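Lysozyme, putative (Bacillus anthracis, PDB 2WAG) probably hydrolyses the glycan strands of bacterial cell-wall peptidoglycan as a family 25 lysozyme, with retention of anomeric configuration. Local coordinates at residues A[69-79]-A[98-109]. Residues are numbered along the deposited sequence; the frame is centred on the assembly and turned at random.
Sequences RVGAYHFFSFD and QALPPVIDVEFY. With SO4 (sulfate ion), chain G.
Tyr109 meets Phe75 and Phe78 where the chain leaves the parallel strands 69-75 and 103-106. With CG between the backbone N and the carbonyl carbon (chi1 59°), its ring reaches across to 69-79. CB just reaches Phe75 CZ; CG and CD2 lie against Phe75 CE2, CD2 at 3.6 Å. The edge of the Phe75 ring is turned to the tyrosine face in an offset edge-to-face pair, planes at 77°. Further out, Tyr109 CE2 touches Phe78 CD2 at 3.5 Å. Those two rings are nearly parallel and meet rim to rim. At the tip, Tyr109 OH accepts the Phe78 N-H at 3.0 Å and contacts a water held by Asp79 OD2. His6 of the second subunit's purification tag meets the ring.

Phe75 also packs against two acids, with its CZ 3.5 Å from Glu107 CG. Asp105 OD1 and Glu107 OE2 are 2.5 Å apart, and Glu107 OE2 accepts from Gly2 N of the same tag.

His74 N donates to Val103 O, and His74 O accepts from Asp105 N (2.8 Å). With crossover helix 82-92 this is a beta-alpha-beta unit of the irregular family 25 TIM barrel, with Asp105 and Glu107 as the Asp-x-Glu signature at its active-site end.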
loop_
_atom_site.group_PDB
_atom_site.type_symbol
_atom_site.label_atom_id
_atom_site.label_comp_id
_atom_site.label_asym_id
_atom_site.label_seq_id
_atom_site.Cartn_x
_atom_site.Cartn_y
_atom_site.Cartn_z
ATOM N N ARG A 69 22.852 -5.529 -9.003
ATOM C CA ARG A 69 23.110 -4.127 -9.348
ATOM C C ARG A 69 22.357 -3.279 -8.330
ATOM O O ARG A 69 21.193 -3.554 -8.035
ATOM C CB ARG A 69 22.644 -3.816 -10.765
ATOM C CG ARG A 69 23.333 -4.655 -11.838
ATOM C CD ARG A 69 23.432 -3.916 -13.168
ATOM N NE ARG A 69 24.354 -2.799 -13.014
ATOM C CZ ARG A 69 24.448 -1.769 -13.848
ATOM N NH1 ARG A 69 25.303 -0.783 -13.566
ATOM N NH2 ARG A 69 23.702 -1.731 -14.936
ATOM N N VAL A 70 23.012 -2.251 -7.794
ATOM C CA VAL A 70 22.449 -1.514 -6.673
ATOM C C VAL A 70 22.421 -0.013 -6.946
ATOM O O VAL A 70 23.406 0.563 -7.438
ATOM C CB VAL A 70 23.259 -1.776 -5.365
ATOM C CG1 VAL A 70 22.646 -1.054 -4.189
ATOM C CG2 VAL A 70 23.357 -3.253 -5.086
ATOM N N GLY A 71 21.289 0.623 -6.641
ATOM C CA GLY A 71 21.172 2.064 -6.729
ATOM C C GLY A 71 20.489 2.596 -5.484
ATOM O O GLY A 71 20.028 1.828 -4.620
ATOM N N ALA A 72 20.403 3.916 -5.402
ATOM C CA ALA A 72 19.752 4.590 -4.270
ATOM C C ALA A 72 18.674 5.524 -4.763
ATOM O O ALA A 72 18.767 6.055 -5.868
ATOM C CB ALA A 72 20.794 5.379 -3.464
ATOM N N TYR A 73 17.654 5.740 -3.935
ATOM C CA TYR A 73 16.631 6.714 -4.267
ATOM C C TYR A 73 16.481 7.809 -3.227
ATOM O O TYR A 73 16.772 7.618 -2.035
ATOM C CB TYR A 73 15.279 6.065 -4.596
ATOM C CG TYR A 73 14.394 5.549 -3.480
ATOM C CD1 TYR A 73 13.490 6.390 -2.825
ATOM C CD2 TYR A 73 14.370 4.182 -3.180
ATOM C CE1 TYR A 73 12.601 5.867 -1.885
ATOM C CE2 TYR A 73 13.469 3.646 -2.259
ATOM C CZ TYR A 73 12.599 4.505 -1.609
ATOM O OH TYR A 73 11.687 4.041 -0.684
ATOM N N HIS A 74 16.010 8.954 -3.717
ATOM C CA HIS A 74 15.651 10.095 -2.909
ATOM C C HIS A 74 14.142 10.248 -2.924
ATOM O O HIS A 74 13.528 10.240 -3.985
ATOM C CB HIS A 74 16.210 11.371 -3.542
ATOM C CG HIS A 74 15.936 12.580 -2.713
ATOM N ND1 HIS A 74 14.938 13.500 -2.969
ATOM C CD2 HIS A 74 16.536 12.978 -1.575
ATOM C CE1 HIS A 74 14.944 14.424 -2.014
ATOM N NE2 HIS A 74 15.917 14.136 -1.169
ATOM N N PHE A 75 13.536 10.405 -1.745
ATOM C CA PHE A 75 12.110 10.663 -1.688
ATOM C C PHE A 75 11.886 12.185 -1.722
ATOM O O PHE A 75 12.272 12.899 -0.800
ATOM C CB PHE A 75 11.476 9.996 -0.462
ATOM C CG PHE A 75 9.985 9.938 -0.532
ATOM C CD1 PHE A 75 9.321 8.734 -0.803
ATOM C CD2 PHE A 75 9.236 11.085 -0.374
ATOM C CE1 PHE A 75 7.926 8.708 -0.888
ATOM C CE2 PHE A 75 7.859 11.066 -0.457
ATOM C CZ PHE A 75 7.199 9.872 -0.713
ATOM N N PHE A 76 11.297 12.670 -2.806
ATOM C CA PHE A 76 11.141 14.101 -3.047
ATOM C C PHE A 76 10.205 14.788 -2.060
ATOM O O PHE A 76 9.161 14.232 -1.693
ATOM C CB PHE A 76 10.622 14.277 -4.477
ATOM C CG PHE A 76 10.569 15.704 -4.967
ATOM C CD1 PHE A 76 11.728 16.408 -5.269
ATOM C CD2 PHE A 76 9.337 16.321 -5.163
ATOM C CE1 PHE A 76 11.644 17.749 -5.740
ATOM C CE2 PHE A 76 9.253 17.617 -5.662
ATOM C CZ PHE A 76 10.397 18.325 -5.935
ATOM N N SER A 77 10.583 15.994 -1.644
ATOM C CA SER A 77 9.737 16.862 -0.848
ATOM C C SER A 77 9.217 18.010 -1.700
ATOM O O SER A 77 9.962 18.612 -2.478
ATOM C CB SER A 77 10.524 17.438 0.321
ATOM O OG SER A 77 9.737 18.437 0.952
ATOM N N PHE A 78 7.940 18.335 -1.548
ATOM C CA PHE A 78 7.350 19.509 -2.185
ATOM C C PHE A 78 7.655 20.800 -1.437
ATOM O O PHE A 78 7.241 21.870 -1.880
ATOM C CB PHE A 78 5.839 19.305 -2.316
ATOM C CG PHE A 78 5.480 18.150 -3.200
ATOM C CD1 PHE A 78 5.685 18.219 -4.558
ATOM C CD2 PHE A 78 4.943 16.979 -2.670
ATOM C CE1 PHE A 78 5.367 17.151 -5.406
ATOM C CE2 PHE A 78 4.626 15.914 -3.513
ATOM C CZ PHE A 78 4.830 16.000 -4.869
ATOM N N ASP A 79 8.381 20.705 -0.321
ATOM C CA ASP A 79 8.515 21.855 0.570
ATOM C C ASP A 79 9.919 22.359 0.809
ATOM O O ASP A 79 10.117 23.206 1.679
ATOM C CB ASP A 79 7.796 21.566 1.877
ATOM C CG ASP A 79 6.302 21.612 1.686
ATOM O OD1 ASP A 79 5.763 22.693 1.385
ATOM O OD2 ASP A 79 5.657 20.553 1.756
ATOM N N GLN A 98 29.792 1.398 -11.232
ATOM C CA GLN A 98 28.955 0.230 -11.463
ATOM C C GLN A 98 27.553 0.318 -10.834
ATOM O O GLN A 98 26.729 -0.572 -11.028
ATOM C CB GLN A 98 29.658 -1.051 -10.990
ATOM C CG GLN A 98 31.034 -1.276 -11.617
ATOM C CD GLN A 98 31.004 -1.373 -13.127
ATOM O OE1 GLN A 98 30.075 -1.933 -13.713
ATOM N NE2 GLN A 98 32.042 -0.836 -13.772
ATOM N N ALA A 99 27.290 1.337 -10.070
ATOM C CA ALA A 99 25.984 1.526 -9.493
ATOM C C ALA A 99 24.933 1.788 -10.542
ATOM O O ALA A 99 25.208 2.239 -11.613
ATOM C CB ALA A 99 26.002 2.689 -8.531
ATOM N N LEU A 100 23.689 1.524 -10.173
ATOM C CA LEU A 100 22.581 1.998 -10.995
ATOM C C LEU A 100 22.444 3.525 -10.903
ATOM O O LEU A 100 22.919 4.137 -9.958
ATOM C CB LEU A 100 21.279 1.314 -10.553
ATOM C CG LEU A 100 21.272 -0.191 -10.820
ATOM C CD1 LEU A 100 20.093 -0.836 -10.107
ATOM C CD2 LEU A 100 21.184 -0.438 -12.311
ATOM N N PRO A 101 21.782 4.144 -11.885
ATOM C CA PRO A 101 21.572 5.593 -11.829
ATOM C C PRO A 101 20.746 5.993 -10.609
ATOM O O PRO A 101 19.964 5.178 -10.075
ATOM C CB PRO A 101 20.808 5.893 -13.116
ATOM C CG PRO A 101 21.148 4.717 -14.045
ATOM C CD PRO A 101 21.224 3.546 -13.107
ATOM N N PRO A 102 20.881 7.252 -10.188
ATOM C CA PRO A 102 20.063 7.739 -9.077
ATOM C C PRO A 102 18.593 7.822 -9.448
ATOM O O PRO A 102 18.246 8.046 -10.615
ATOM C CB PRO A 102 20.602 9.149 -8.818
ATOM C CG PRO A 102 21.394 9.516 -9.988
ATOM C CD PRO A 102 21.726 8.304 -10.790
ATOM N N VAL A 103 17.749 7.622 -8.447
ATOM C CA VAL A 103 16.316 7.750 -8.600
ATOM C C VAL A 103 15.752 8.881 -7.732
ATOM O O VAL A 103 16.126 9.003 -6.610
ATOM C CB VAL A 103 15.620 6.460 -8.185
ATOM C CG1 VAL A 103 14.112 6.593 -8.156
ATOM C CG2 VAL A 103 16.092 5.277 -9.024
ATOM N N ILE A 104 14.844 9.670 -8.325
ATOM C CA ILE A 104 14.045 10.595 -7.531
ATOM C C ILE A 104 12.606 10.083 -7.548
ATOM O O ILE A 104 12.029 9.884 -8.621
ATOM C CB ILE A 104 14.102 12.040 -8.050
ATOM C CG1 ILE A 104 15.550 12.522 -8.214
ATOM C CG2 ILE A 104 13.348 12.934 -7.080
ATOM C CD1 ILE A 104 15.666 13.806 -9.021
ATOM N N ASP A 105 12.060 9.882 -6.348
ATOM C CA ASP A 105 10.745 9.319 -6.139
ATOM C C ASP A 105 9.764 10.475 -5.885
ATOM O O ASP A 105 9.908 11.204 -4.892
ATOM C CB ASP A 105 10.862 8.350 -4.950
ATOM C CG ASP A 105 9.558 7.688 -4.546
ATOM O OD1 ASP A 105 8.476 8.337 -4.596
ATOM O OD2 ASP A 105 9.657 6.523 -4.110
ATOM N N VAL A 106 8.824 10.656 -6.810
ATOM C CA VAL A 106 7.863 11.780 -6.766
ATOM C C VAL A 106 6.459 11.201 -6.582
ATOM O O VAL A 106 5.917 10.535 -7.490
ATOM C CB VAL A 106 7.922 12.611 -8.054
ATOM C CG1 VAL A 106 6.981 13.798 -7.969
ATOM C CG2 VAL A 106 9.357 13.061 -8.368
ATOM N N GLU A 107 5.867 11.441 -5.412
ATOM C CA GLU A 107 4.530 10.890 -5.140
ATOM C C GLU A 107 3.917 11.642 -3.976
ATOM O O GLU A 107 4.608 12.360 -3.247
ATOM C CB GLU A 107 4.576 9.385 -4.832
ATOM C CG GLU A 107 5.314 9.017 -3.573
ATOM C CD GLU A 107 5.438 7.518 -3.451
ATOM O OE1 GLU A 107 4.420 6.856 -3.116
ATOM O OE2 GLU A 107 6.536 6.975 -3.707
ATOM N N PHE A 108 2.615 11.470 -3.795
ATOM C CA PHE A 108 1.975 12.112 -2.657
ATOM C C PHE A 108 2.303 11.448 -1.323
ATOM O O PHE A 108 2.553 10.241 -1.256
ATOM C CB PHE A 108 0.473 12.209 -2.860
ATOM C CG PHE A 108 0.102 13.140 -3.962
ATOM C CD1 PHE A 108 0.315 14.499 -3.804
ATOM C CD2 PHE A 108 -0.415 12.681 -5.154
ATOM C CE1 PHE A 108 0.011 15.386 -4.807
ATOM C CE2 PHE A 108 -0.722 13.581 -6.184
ATOM C CZ PHE A 108 -0.513 14.943 -5.992
ATOM N N TYR A 109 2.300 12.265 -0.275
ATOM C CA TYR A 109 2.565 11.819 1.082
ATOM C C TYR A 109 1.905 12.800 2.042
ATOM O O TYR A 109 1.402 13.841 1.622
ATOM C CB TYR A 109 4.071 11.760 1.340
ATOM C CG TYR A 109 4.774 13.086 1.155
ATOM C CD1 TYR A 109 4.964 13.950 2.226
ATOM C CD2 TYR A 109 5.244 13.477 -0.091
ATOM C CE1 TYR A 109 5.606 15.163 2.061
ATOM C CE2 TYR A 109 5.887 14.688 -0.266
ATOM C CZ TYR A 109 6.065 15.527 0.812
ATOM O OH TYR A 109 6.704 16.734 0.641
HETATM S S SO4 G . 11.635 19.150 3.828
HETATM O O1 SO4 G . 10.618 18.120 3.955
HETATM O O2 SO4 G . 13.057 18.825 3.843
HETATM O O3 SO4 G . 11.304 20.430 4.469
HETATM O O4 SO4 G . 11.449 19.492 2.398
HETATM O O HOH W 1 26.460 -3.493 -11.222
HETATM O O HOH W 2 25.883 -2.118 -8.540
HETATM O O HOH W 3 22.008 5.130 -7.449
HETATM O O HOH W 4 7.252 13.476 -3.694
HETATM O O HOH W 5 7.710 12.512 -3.465
HETATM O O HOH W 6 6.477 18.235 2.785
#